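Local coordinates for acyl-CoA dehydrogenase domain protein Tcur3481 (Thermomonospora curvata, PDB 6WY9), which binds FAD and probably works as an acyl-CoA dehydrogenase, a flavoprotein oxidoreductase of the acyl-CoA dehydrogenase family, at residues B[57-63]-B[109-113]; B[231-236]-B[273-277]; B[120-126]-B[151-157]; B[293-299]-B[353-358]. One frame throughout, in Å; residues are numbered along the deposited sequence.

Contact 1. Residues B[57-63]-B[109-113]; sequences LPEAAGG and LPGVV
Leu109 brings its CB against the methyl of Ala61, and the contact between the loop 57-63 and the short helix 109-113 can be followed from there, one turn along the helix. At 3.5 Å, Leu109 CB to Ala61 CB is a tight meeting of two carbons, while the branch of the same leucine, at CD1, only brushes the ring of Pro58. Pro110 comes next and sets its ring beside the same alanine: Pro110 CD lies 3.9 Å from Ala61 CB, and Pro110 CA sits close to Ala61 O. Val112 offers one methyl, CG1, which meets Leu57 CD2 at 3.9 Å, the two side chains crossing at about a right angle. Val113 closes the turn with both of its methyls. Its CG1 points anti to its own backbone N (chi1 164°) and lies over the Gly62 peptide, whereas CG2 fits between Leu57 CD2, at 3.8 Å, and Ala61 O, at 3.4 Å. The loop is itself folded tightly: Pro58 O accepts from Ala61 N at 3.2 Å and from Gly63 N at 2.8 Å, the two donors arriving from opposite faces of its carbonyl plane. Gly62, with a positive phi of 92°, turns the chain. Leu109 and Val112 also reach helix 87-100, through Ala94 and Thr90. The contact is therefore apolar docking of a turn-rich loop on a single helical turn, within the helical N-terminal domain of the acyl-CoA dehydrogenase fold.

Contact 2. Residues B[231-236]-B[273-277]; sequences QLGVAS and IEAMR
One face of the Arg277 guanidinium is covered by a methyl of Leu232, whose CD1 lies 3.8 Å from Arg277 NH2; the hydroxyl of Ser236 approaches obliquely, with Ser236 OG 4.0 Å from the same nitrogen. Glu76, on helix 67-80, is a long and weak ionic partner of that nitrogen. The leucine reaches the arginine across the interface at about a right angle, and its CG, anti to the backbone N (chi1 176°), puts CD2 beside Arg277 CB and CD1 against Ile273 CG2 at 3.8 Å. Ser236 is turned back on its own helix: its OG donates to Leu232 O at 2.9 Å, from above the carbonyl plane, while Ser236 N reaches that oxygen from the opposite face. Helices 215-248 and 260-288, to which these segments belong, are the long antiparallel members of the C-terminal helical bundle of the acyl-CoA dehydrogenase fold; here their axes are 10.0 Å apart, with 162° between their directions. Deeper along the interface the small Ala235 admits Ile273, with Ala235 CB 4.0 Å from Ile273 CG1, and Ile273 CD1 runs on to Ala235 O at 3.5 Å. Met276 bends at chi3 (74°), which lays its terminal CE against helix 215-248, touching Ala235 CB, Gln231 O and Leu232 CA. The amide of Gln231 looks elsewhere, its NE2 donating to Ala304 O and Gly337 O, while Trp303 of helix 295-319 packs on Met276.

Contact 3. Residues B[120-126]-B[151-157]; sequences TVALEEF and KAVVPSI
Phe126 lays one face of its ring over the methyl of Ala152, whose CB stands 3.5 Å from the ring centroid and 3° off the normal, an almost perfectly centred CH-pi contact. Beside it the backbones are bonded directly: Ala152 N donates to Glu124 O at 2.8 Å along a nearly straight bond (169°), although it approaches from above the carbonyl plane. Lys151 comes back across the chain: bent at both chi2 and chi3, it folds over the turn that follows strand 118-122, bringing its CE near Ala122 O and its NZ to Glu125 OE2 at 2.6 Å. This salt bridge meets the anti side of the carboxylate and leaves its plane by 35°. Lys151 NZ also bonds to Ser166 O and to a water, while Gly135 N and Cys136 N hold the two oxygens of Glu125, so the ion pair is held from several sides. At the other end Thr120 OG1, placed anti to its backbone N, donates to a lone pair of Pro155 O in the carbonyl plane, at 2.7 Å. Between these two ends Ala122 CB meets Val154 CG2 at 3.6 Å, and Thr120 CG2 meets Val154 CG1 equally closely. Glu124 turns its carboxylate to Leu344 N and to a basic side chain of a neighbouring subunit. The short segments 120-122 and 151-154 run roughly antiparallel, but strand 118-122 pairs with 160-169 instead. Val153 and Val154 both face Gly199 as a G1 beta bulge, within the central beta domain of the acyl-CoA dehydrogenase fold.

Contact 4. Residues B[293-299]-B[353-358]; sequences DGKAALV and RLGDLI
Lys295 starts at CB, 4.0 Å from Leu354 CD1, and its CG does double duty, touching that same methyl and, at 4.0 Å, Leu357 CB. Farther out CD lies against Ile358 CG1. Bends at chi3 and chi4 (-72° and -79°) then turn the chain back, so that NZ returns toward Asp293 OD2, in a long salt bridge of 3.6 Å. The aliphatic part of the lysine thus packs across helix 347-362 while its charge stays on its own side. The poorly ordered Asp293 uses the same OD2 to accept from Lys295 N at 3.0 Å, making an Asx turn just before the helix, with Gly294 as N-cap. One turn on, Leu298 points its CD1 into the angle between Arg353 and Leu357, lying 3.7 Å from Arg353 CG and 3.5 Å from Leu357 CD1; it meets both side chains at about a right angle. That leucine methyl of the second helix is shared, since Leu357 CD1 also sits 3.4 Å from Asp293 O. Val299 CG2 closes the interface on Leu354 CD2. The guanidinium of Arg353 is turned to Asp130, with which it forms a salt bridge. Asp356 pairs with a basic side chain of a neighbouring subunit, and Lys295 and Ile358 each meet an aromatic side chain from another chain. With axes 10.0 Å apart and directions 154° from each other, this is an antiparallel helix pair of the C-terminal helical domain, joining the start of helix 295-319 to the chain's last helix, beside the subunit interface.

Along the chain the contacts close one after another, in the order contact 1, contact 3, contact 2, contact 4, so none encloses another. They sample the three parts of an acyl-CoA dehydrogenase subunit: contact 1 the N-terminal helices, contact 3 the beta domain, contacts 2 and 4 the C-terminal helices. Helix 109-113 of contact 1 runs almost directly into strand 118-122 of contact 3, and their centres are 24 Å apart. Helices 260-288 and 295-319, successive in the chain, link contacts 2 and 4, whose nearest atoms are about 7 Å apart. Contacts 2 and 3 lie on opposite sides of the chain's centre. All four lie away from the flavin site, and contacts 2, 3 and 4 border neighbouring subunits of the four-chain assembly.

Contact 1. Residues B[57-63]-B[109-113]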
loop_
_atom_site.group_PDB
_atom_site.type_symbol
_atom_site.label_atom_id
_atom_site.label_comp_id
_atom_site.label_asym_id
_atom_site.label_seq_id
_atom_site.Cartn_x
_atom_site.Cartn_y
_atom_site.Cartn_z
ATOM N N LEU B 57 -3.763 -14.384 -36.400
ATOM C CA LEU B 57 -2.744 -15.107 -37.160
ATOM C C LEU B 57 -2.700 -14.642 -38.602
ATOM O O LEU B 57 -3.617 -13.972 -39.083
ATOM C CB LEU B 57 -3.020 -16.613 -37.106
ATOM C CG LEU B 57 -2.437 -17.286 -35.854
ATOM C CD1 LEU B 57 -2.723 -16.428 -34.673
ATOM C CD2 LEU B 57 -3.047 -18.648 -35.628
ATOM N N PRO B 58 -1.658 -15.025 -39.354
ATOM C CA PRO B 58 -1.481 -14.464 -40.692
ATOM C C PRO B 58 -2.528 -14.958 -41.684
ATOM O O PRO B 58 -3.102 -16.044 -41.552
ATOM C CB PRO B 58 -0.076 -14.949 -41.103
ATOM C CG PRO B 58 0.542 -15.498 -39.841
ATOM C CD PRO B 58 -0.596 -16.002 -39.043
ATOM N N GLU B 59 -2.734 -14.148 -42.722
ATOM C CA GLU B 59 -3.664 -14.520 -43.783
ATOM C C GLU B 59 -3.192 -15.759 -44.533
ATOM O O GLU B 59 -4.005 -16.627 -44.872
ATOM C CB GLU B 59 -3.856 -13.345 -44.747
ATOM C CG GLU B 59 -4.638 -12.167 -44.143
ATOM C CD GLU B 59 -4.830 -11.029 -45.134
ATOM O OE1 GLU B 59 -4.108 -10.987 -46.150
ATOM O OE2 GLU B 59 -5.705 -10.174 -44.900
ATOM N N ALA B 60 -1.885 -15.870 -44.803
ATOM C CA ALA B 60 -1.392 -17.045 -45.520
ATOM C C ALA B 60 -1.733 -18.357 -44.811
ATOM O O ALA B 60 -1.753 -19.402 -45.464
ATOM C CB ALA B 60 0.120 -16.940 -45.748
ATOM N N ALA B 61 -2.010 -18.337 -43.504
ATOM C CA ALA B 61 -2.464 -19.524 -42.780
ATOM C C ALA B 61 -3.977 -19.569 -42.611
ATOM O O ALA B 61 -4.485 -20.414 -41.859
ATOM C CB ALA B 61 -1.798 -19.612 -41.398
ATOM N N GLY B 62 -4.708 -18.668 -43.266
ATOM C CA GLY B 62 -6.149 -18.609 -43.138
ATOM C C GLY B 62 -6.663 -17.675 -42.067
ATOM O O GLY B 62 -7.881 -17.621 -41.854
ATOM N N GLY B 63 -5.787 -16.947 -41.377
ATOM C CA GLY B 63 -6.213 -16.018 -40.346
ATOM C C GLY B 63 -6.630 -14.663 -40.907
ATOM O O GLY B 63 -6.664 -14.430 -42.112
ATOM N N LEU B 109 0.423 -23.669 -38.864
ATOM C CA LEU B 109 -0.500 -22.618 -38.427
ATOM C C LEU B 109 -1.916 -22.862 -38.956
ATOM O O LEU B 109 -2.898 -22.598 -38.249
ATOM C CB LEU B 109 0.030 -21.239 -38.863
ATOM C CG LEU B 109 1.351 -20.819 -38.165
ATOM C CD1 LEU B 109 1.988 -19.496 -38.661
ATOM C CD2 LEU B 109 1.141 -20.770 -36.645
ATOM N N PRO B 110 -2.075 -23.334 -40.190
ATOM C CA PRO B 110 -3.432 -23.665 -40.641
ATOM C C PRO B 110 -4.170 -24.563 -39.662
ATOM O O PRO B 110 -5.349 -24.316 -39.394
ATOM C CB PRO B 110 -3.177 -24.336 -41.996
ATOM C CG PRO B 110 -1.987 -23.558 -42.503
ATOM C CD PRO B 110 -1.100 -23.473 -41.292
ATOM N N GLY B 111 -3.508 -25.582 -39.100
ATOM C CA GLY B 111 -4.182 -26.438 -38.138
ATOM C C GLY B 111 -4.550 -25.710 -36.849
ATOM O O GLY B 111 -5.509 -26.091 -36.168
ATOM N N VAL B 112 -3.801 -24.667 -36.490
ATOM C CA VAL B 112 -4.200 -23.864 -35.333
ATOM C C VAL B 112 -5.434 -23.030 -35.666
ATOM O O VAL B 112 -6.366 -22.915 -34.859
ATOM C CB VAL B 112 -3.046 -22.962 -34.863
ATOM C CG1 VAL B 112 -3.538 -22.016 -33.738
ATOM C CG2 VAL B 112 -1.830 -23.796 -34.406
ATOM N N VAL B 113 -5.451 -22.419 -36.851
ATOM C CA VAL B 113 -6.583 -21.585 -37.253
ATOM C C VAL B 113 -7.878 -22.391 -37.228
ATOM O O VAL B 113 -8.910 -21.926 -36.721
ATOM C CB VAL B 113 -6.313 -20.968 -38.643
ATOM C CG1 VAL B 113 -7.590 -20.413 -39.282
ATOM C CG2 VAL B 113 -5.200 -19.908 -38.534
#

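Contact 2. Residues B[231-236]-B[273-277]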
loop_
_atom_site.group_PDB
_atom_site.type_symbol
_atom_site.label_atom_id
_atom_site.label_comp_id
_atom_site.label_asym_id
_atom_site.label_seq_id
_atom_site.Cartn_x
_atom_site.Cartn_y
_atom_site.Cartn_z
ATOM N N GLN B 231 -5.443 -10.882 -17.503
ATOM C CA GLN B 231 -5.611 -10.346 -16.165
ATOM C C GLN B 231 -6.534 -9.145 -16.195
ATOM O O GLN B 231 -7.325 -8.929 -15.269
ATOM C CB GLN B 231 -4.248 -9.946 -15.573
ATOM C CG GLN B 231 -4.309 -9.594 -14.062
ATOM C CD GLN B 231 -4.339 -10.835 -13.203
ATOM O OE1 GLN B 231 -5.066 -11.793 -13.507
ATOM N NE2 GLN B 231 -3.541 -10.841 -12.124
ATOM N N LEU B 232 -6.372 -8.290 -17.195
ATOM C CA LEU B 232 -7.300 -7.170 -17.299
ATOM C C LEU B 232 -8.741 -7.678 -17.323
ATOM O O LEU B 232 -9.613 -7.112 -16.651
ATOM C CB LEU B 232 -6.999 -6.359 -18.559
ATOM C CG LEU B 232 -7.967 -5.191 -18.870
ATOM C CD1 LEU B 232 -7.969 -4.074 -17.716
ATOM C CD2 LEU B 232 -7.540 -4.620 -20.233
ATOM N N GLY B 233 -9.014 -8.738 -18.102
ATOM C CA GLY B 233 -10.372 -9.252 -18.175
ATOM C C GLY B 233 -10.815 -9.887 -16.863
ATOM O O GLY B 233 -11.939 -9.662 -16.394
ATOM N N VAL B 234 -9.922 -10.647 -16.221
ATOM C CA VAL B 234 -10.242 -11.193 -14.900
ATOM C C VAL B 234 -10.626 -10.075 -13.934
ATOM O O VAL B 234 -11.621 -10.173 -13.211
ATOM C CB VAL B 234 -9.068 -12.016 -14.341
ATOM C CG1 VAL B 234 -9.369 -12.431 -12.882
ATOM C CG2 VAL B 234 -8.815 -13.284 -15.256
ATOM N N ALA B 235 -9.807 -9.030 -13.850
ATOM C CA ALA B 235 -10.086 -8.001 -12.846
ATOM C C ALA B 235 -11.381 -7.268 -13.170
ATOM O O ALA B 235 -12.157 -6.940 -12.268
ATOM C CB ALA B 235 -8.922 -6.998 -12.753
ATOM N N SER B 236 -11.609 -6.978 -14.459
ATOM C CA SER B 236 -12.823 -6.300 -14.886
ATOM C C SER B 236 -14.056 -7.128 -14.535
ATOM O O SER B 236 -15.046 -6.602 -14.015
ATOM C CB SER B 236 -12.773 -6.047 -16.405
ATOM O OG SER B 236 -11.697 -5.165 -16.714
ATOM N N ILE B 273 -7.716 -0.885 -12.639
ATOM C CA ILE B 273 -8.123 -1.441 -13.921
ATOM C C ILE B 273 -7.868 -0.433 -15.035
ATOM O O ILE B 273 -7.397 -0.791 -16.123
ATOM C CB ILE B 273 -9.596 -1.889 -13.874
ATOM C CG1 ILE B 273 -9.770 -3.137 -12.981
ATOM C CG2 ILE B 273 -10.200 -2.077 -15.335
ATOM C CD1 ILE B 273 -11.257 -3.567 -12.771
ATOM N N GLU B 274 -8.172 0.845 -14.797
ATOM C CA GLU B 274 -7.865 1.846 -15.840
ATOM C C GLU B 274 -6.368 1.916 -16.115
ATOM O O GLU B 274 -5.936 2.009 -17.269
ATOM C CB GLU B 274 -8.415 3.219 -15.438
ATOM C CG GLU B 274 -9.933 3.147 -15.555
ATOM C CD GLU B 274 -10.658 4.464 -15.823
ATOM O OE1 GLU B 274 -10.199 5.554 -15.397
ATOM O OE2 GLU B 274 -11.743 4.390 -16.432
ATOM N N ALA B 275 -5.559 1.845 -15.062
ATOM C CA ALA B 275 -4.106 1.864 -15.222
ATOM C C ALA B 275 -3.608 0.629 -15.979
ATOM O O ALA B 275 -2.770 0.734 -16.879
ATOM C CB ALA B 275 -3.456 1.958 -13.849
ATOM N N MET B 276 -4.087 -0.553 -15.573
ATOM C CA MET B 276 -3.778 -1.796 -16.260
ATOM C C MET B 276 -4.053 -1.683 -17.741
ATOM O O MET B 276 -3.228 -2.080 -18.567
ATOM C CB MET B 276 -4.625 -2.911 -15.651
ATOM C CG MET B 276 -4.096 -3.294 -14.262
ATOM S SD MET B 276 -5.372 -4.172 -13.286
ATOM C CE MET B 276 -5.234 -5.718 -14.215
ATOM N N ARG B 277 -5.223 -1.130 -18.076
ATOM C CA ARG B 277 -5.689 -1.064 -19.452
ATOM C C ARG B 277 -4.839 -0.120 -20.300
ATOM O O ARG B 277 -4.463 -0.452 -21.426
ATOM C CB ARG B 277 -7.186 -0.652 -19.469
ATOM C CG ARG B 277 -7.711 -0.472 -20.919
ATOM C CD ARG B 277 -9.258 -0.651 -21.102
ATOM N NE ARG B 277 -10.053 -0.318 -19.934
ATOM C CZ ARG B 277 -10.822 -1.184 -19.262
ATOM N NH1 ARG B 277 -11.512 -0.754 -18.236
ATOM N NH2 ARG B 277 -10.910 -2.475 -19.609
#

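Contact 3. Residues B[120-126]-B[151-157]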
loop_
_atom_site.group_PDB
_atom_site.type_symbol
_atom_site.label_atom_id
_atom_site.label_comp_id
_atom_site.label_asym_id
_atom_site.label_seq_id
_atom_site.Cartn_x
_atom_site.Cartn_y
_atom_site.Cartn_z
ATOM N N THR B 120 1.472 -25.435 -26.658
ATOM C CA THR B 120 1.695 -24.715 -25.413
ATOM C C THR B 120 3.145 -24.257 -25.405
ATOM O O THR B 120 3.923 -24.555 -26.316
ATOM C CB THR B 120 1.328 -25.574 -24.180
ATOM O OG1 THR B 120 1.520 -24.804 -22.991
ATOM C CG2 THR B 120 2.189 -26.861 -24.122
ATOM N N VAL B 121 3.488 -23.481 -24.378
ATOM C CA VAL B 121 4.830 -22.946 -24.231
ATOM C C VAL B 121 5.362 -23.343 -22.862
ATOM O O VAL B 121 4.628 -23.307 -21.862
ATOM C CB VAL B 121 4.835 -21.419 -24.410
ATOM C CG1 VAL B 121 4.258 -21.110 -25.769
ATOM C CG2 VAL B 121 3.999 -20.713 -23.290
ATOM N N ALA B 122 6.641 -23.696 -22.833
ATOM C CA ALA B 122 7.356 -24.163 -21.648
ATOM C C ALA B 122 8.474 -23.150 -21.418
ATOM O O ALA B 122 9.589 -23.302 -21.913
ATOM C CB ALA B 122 7.885 -25.601 -21.844
ATOM N N LEU B 123 8.145 -22.096 -20.666
ATOM C CA LEU B 123 9.004 -20.946 -20.469
ATOM C C LEU B 123 9.500 -20.853 -19.043
ATOM O O LEU B 123 10.269 -19.943 -18.746
ATOM C CB LEU B 123 8.237 -19.647 -20.842
ATOM C CG LEU B 123 7.683 -19.621 -22.276
ATOM C CD1 LEU B 123 6.879 -18.334 -22.517
ATOM C CD2 LEU B 123 8.899 -19.690 -23.226
ATOM N N GLU B 124 9.067 -21.750 -18.142
ATOM C CA GLU B 124 9.434 -21.630 -16.739
ATOM C C GLU B 124 10.158 -22.871 -16.225
ATOM O O GLU B 124 9.997 -23.976 -16.760
ATOM C CB GLU B 124 8.187 -21.340 -15.895
ATOM C CG GLU B 124 7.620 -19.941 -16.188
ATOM C CD GLU B 124 6.272 -19.719 -15.473
ATOM O OE1 GLU B 124 5.268 -20.373 -15.833
ATOM O OE2 GLU B 124 6.245 -18.913 -14.513
ATOM N N GLU B 125 10.917 -22.663 -15.134
ATOM C CA GLU B 125 11.711 -23.677 -14.452
ATOM C C GLU B 125 11.586 -23.524 -12.939
ATOM O O GLU B 125 11.349 -22.426 -12.423
ATOM C CB GLU B 125 13.218 -23.624 -14.868
ATOM C CG GLU B 125 13.395 -24.069 -16.350
ATOM C CD GLU B 125 14.806 -23.874 -16.887
ATOM O OE1 GLU B 125 15.665 -23.352 -16.134
ATOM O OE2 GLU B 125 15.044 -24.224 -18.067
ATOM N N PHE B 126 11.770 -24.636 -12.219
ATOM C CA PHE B 126 11.709 -24.568 -10.762
ATOM C C PHE B 126 12.912 -23.817 -10.198
ATOM O O PHE B 126 14.015 -23.858 -10.749
ATOM C CB PHE B 126 11.638 -25.971 -10.163
ATOM C CG PHE B 126 10.299 -26.658 -10.406
ATOM C CD1 PHE B 126 9.136 -26.140 -9.856
ATOM C CD2 PHE B 126 10.209 -27.814 -11.190
ATOM C CE1 PHE B 126 7.882 -26.756 -10.073
ATOM C CE2 PHE B 126 8.963 -28.426 -11.409
ATOM C CZ PHE B 126 7.814 -27.903 -10.850
ATOM N N LYS B 151 11.248 -28.564 -17.327
ATOM C CA LYS B 151 10.510 -27.306 -17.293
ATOM C C LYS B 151 9.341 -27.448 -16.330
ATOM O O LYS B 151 8.791 -28.546 -16.153
ATOM C CB LYS B 151 9.980 -26.900 -18.675
ATOM C CG LYS B 151 10.985 -27.046 -19.796
ATOM C CD LYS B 151 12.209 -26.091 -19.638
ATOM C CE LYS B 151 11.828 -24.602 -19.849
ATOM N NZ LYS B 151 13.038 -23.751 -19.712
ATOM N N ALA B 152 8.968 -26.344 -15.707
ATOM C CA ALA B 152 7.972 -26.363 -14.649
ATOM C C ALA B 152 6.590 -25.979 -15.173
ATOM O O ALA B 152 6.437 -24.989 -15.896
ATOM C CB ALA B 152 8.380 -25.391 -13.522
ATOM N N VAL B 153 5.568 -26.713 -14.711
ATOM C CA VAL B 153 4.180 -26.267 -14.798
ATOM C C VAL B 153 3.877 -25.697 -16.179
ATOM O O VAL B 153 3.419 -24.554 -16.322
ATOM C CB VAL B 153 3.804 -25.240 -13.690
ATOM C CG1 VAL B 153 3.714 -25.917 -12.302
ATOM C CG2 VAL B 153 4.725 -23.998 -13.653
ATOM N N VAL B 154 4.074 -26.513 -17.196
ATOM C CA VAL B 154 3.689 -26.150 -18.555
ATOM C C VAL B 154 2.172 -26.106 -18.658
ATOM O O VAL B 154 1.512 -27.105 -18.341
ATOM C CB VAL B 154 4.282 -27.164 -19.549
ATOM C CG1 VAL B 154 3.845 -26.836 -20.970
ATOM C CG2 VAL B 154 5.796 -27.188 -19.358
ATOM N N PRO B 155 1.576 -24.995 -19.091
ATOM C CA PRO B 155 0.125 -24.842 -18.938
ATOM C C PRO B 155 -0.623 -25.657 -19.974
ATOM O O PRO B 155 -0.171 -25.826 -21.111
ATOM C CB PRO B 155 -0.105 -23.337 -19.147
ATOM C CG PRO B 155 1.066 -22.938 -20.094
ATOM C CD PRO B 155 2.231 -23.763 -19.555
ATOM N N SER B 156 -1.769 -26.193 -19.554
ATOM C CA SER B 156 -2.750 -26.753 -20.473
ATOM C C SER B 156 -2.108 -27.756 -21.433
ATOM O O SER B 156 -2.358 -27.765 -22.648
ATOM C CB SER B 156 -3.474 -25.621 -21.202
ATOM O OG SER B 156 -4.113 -24.777 -20.250
ATOM N N ILE B 157 -1.325 -28.664 -20.849
ATOM C CA ILE B 157 -0.518 -29.621 -21.638
ATOM C C ILE B 157 -1.383 -30.622 -22.389
ATOM O O ILE B 157 -0.973 -31.138 -23.448
ATOM C CB ILE B 157 0.500 -30.324 -20.713
ATOM C CG1 ILE B 157 1.547 -31.132 -21.538
ATOM C CG2 ILE B 157 -0.251 -31.300 -19.792
ATOM C CD1 ILE B 157 2.895 -30.470 -21.765
HETATM O O HOH W 1 12.727 -21.374 -18.304
HETATM O O HOH W 2 7.263 -23.930 -18.349
HETATM O O HOH W 3 5.021 -22.594 -17.442
#

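Contact 4. Residues B[293-299]-B[353-358]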
loop_
_atom_site.group_PDB
_atom_site.type_symbol
_atom_site.label_atom_id
_atom_site.label_comp_id
_atom_site.label_asym_id
_atom_site.label_seq_id
_atom_site.Cartn_x
_atom_site.Cartn_y
_atom_site.Cartn_z
ATOM N N ASP B 293 12.887 -3.025 -26.450
ATOM C CA ASP B 293 13.614 -2.851 -25.208
ATOM C C ASP B 293 12.966 -3.620 -24.063
ATOM O O ASP B 293 13.621 -3.841 -23.043
ATOM C CB ASP B 293 13.689 -1.374 -24.883
ATOM C CG ASP B 293 12.323 -0.763 -24.848
ATOM O OD1 ASP B 293 11.744 -0.519 -25.932
ATOM O OD2 ASP B 293 11.789 -0.635 -23.742
ATOM N N GLY B 294 11.714 -4.043 -24.218
ATOM C CA GLY B 294 11.006 -4.811 -23.216
ATOM C C GLY B 294 10.373 -4.025 -22.092
ATOM O O GLY B 294 9.646 -4.620 -21.288
ATOM N N LYS B 295 10.604 -2.709 -21.988
ATOM C CA LYS B 295 10.075 -1.988 -20.822
ATOM C C LYS B 295 8.546 -1.949 -20.838
ATOM O O LYS B 295 7.911 -2.076 -19.789
ATOM C CB LYS B 295 10.658 -0.579 -20.736
ATOM C CG LYS B 295 12.159 -0.581 -20.366
ATOM C CD LYS B 295 12.674 0.814 -19.921
ATOM C CE LYS B 295 12.786 1.782 -21.076
ATOM N NZ LYS B 295 14.024 1.495 -21.838
ATOM N N ALA B 296 7.944 -1.686 -21.986
ATOM C CA ALA B 296 6.501 -1.483 -21.981
ATOM C C ALA B 296 5.774 -2.768 -21.582
ATOM O O ALA B 296 4.767 -2.718 -20.877
ATOM C CB ALA B 296 6.026 -0.971 -23.340
ATOM N N ALA B 297 6.265 -3.925 -22.049
ATOM C CA ALA B 297 5.644 -5.198 -21.705
ATOM C C ALA B 297 5.761 -5.498 -20.216
ATOM O O ALA B 297 4.802 -5.989 -19.604
ATOM C CB ALA B 297 6.270 -6.314 -22.558
ATOM N N LEU B 298 6.921 -5.181 -19.607
ATOM C CA LEU B 298 7.104 -5.376 -18.177
ATOM C C LEU B 298 6.230 -4.444 -17.354
ATOM O O LEU B 298 5.777 -4.834 -16.267
ATOM C CB LEU B 298 8.585 -5.187 -17.797
ATOM C CG LEU B 298 9.458 -6.452 -17.945
ATOM C CD1 LEU B 298 10.969 -6.112 -17.881
ATOM C CD2 LEU B 298 9.065 -7.502 -16.850
ATOM N N VAL B 299 6.019 -3.205 -17.820
ATOM C CA VAL B 299 5.094 -2.301 -17.142
ATOM C C VAL B 299 3.680 -2.874 -17.198
ATOM O O VAL B 299 2.975 -2.916 -16.184
ATOM C CB VAL B 299 5.147 -0.874 -17.747
ATOM C CG1 VAL B 299 3.974 -0.028 -17.263
ATOM C CG2 VAL B 299 6.455 -0.149 -17.358
ATOM N N ARG B 353 13.616 -6.880 -12.863
ATOM C CA ARG B 353 13.956 -6.928 -14.273
ATOM C C ARG B 353 13.786 -5.558 -14.925
ATOM O O ARG B 353 14.636 -5.118 -15.718
ATOM C CB ARG B 353 13.088 -7.983 -14.972
ATOM C CG ARG B 353 13.556 -8.266 -16.405
ATOM C CD ARG B 353 12.794 -9.460 -17.035
ATOM N NE ARG B 353 13.193 -10.750 -16.447
ATOM C CZ ARG B 353 14.353 -11.364 -16.700
ATOM N NH1 ARG B 353 14.635 -12.520 -16.124
ATOM N NH2 ARG B 353 15.237 -10.804 -17.508
ATOM N N LEU B 354 12.659 -4.892 -14.651
ATOM C CA LEU B 354 12.437 -3.566 -15.211
ATOM C C LEU B 354 13.511 -2.583 -14.721
ATOM O O LEU B 354 13.973 -1.730 -15.479
ATOM C CB LEU B 354 11.034 -3.068 -14.832
ATOM C CG LEU B 354 10.608 -1.653 -15.273
ATOM C CD1 LEU B 354 10.655 -1.494 -16.836
ATOM C CD2 LEU B 354 9.195 -1.393 -14.841
ATOM N N GLY B 355 13.868 -2.652 -13.447
ATOM C CA GLY B 355 14.902 -1.758 -12.943
ATOM C C GLY B 355 16.262 -1.954 -13.600
ATOM O O GLY B 355 17.027 -0.980 -13.763
ATOM N N ASP B 356 16.594 -3.202 -13.975
ATOM C CA ASP B 356 17.858 -3.458 -14.684
ATOM C C ASP B 356 17.809 -2.850 -16.087
ATOM O O ASP B 356 18.803 -2.286 -16.555
ATOM C CB ASP B 356 18.117 -4.972 -14.770
ATOM C CG ASP B 356 18.563 -5.586 -13.413
ATOM O OD1 ASP B 356 18.974 -4.814 -12.512
ATOM O OD2 ASP B 356 18.521 -6.833 -13.260
ATOM N N LEU B 357 16.643 -2.954 -16.771
ATOM C CA LEU B 357 16.500 -2.355 -18.099
ATOM C C LEU B 357 16.620 -0.841 -18.041
ATOM O O LEU B 357 17.283 -0.226 -18.884
ATOM C CB LEU B 357 15.140 -2.725 -18.706
ATOM C CG LEU B 357 14.928 -4.214 -19.048
ATOM C CD1 LEU B 357 13.529 -4.447 -19.661
ATOM C CD2 LEU B 357 16.034 -4.684 -20.031
ATOM N N ILE B 358 15.972 -0.220 -17.055
ATOM C CA ILE B 358 16.095 1.231 -16.878
ATOM C C ILE B 358 17.558 1.616 -16.640
ATOM O O ILE B 358 18.107 2.509 -17.309
ATOM C CB ILE B 358 15.172 1.696 -15.725
ATOM C CG1 ILE B 358 13.702 1.554 -16.172
ATOM C CG2 ILE B 358 15.573 3.085 -15.209
ATOM C CD1 ILE B 358 12.659 1.594 -15.002
#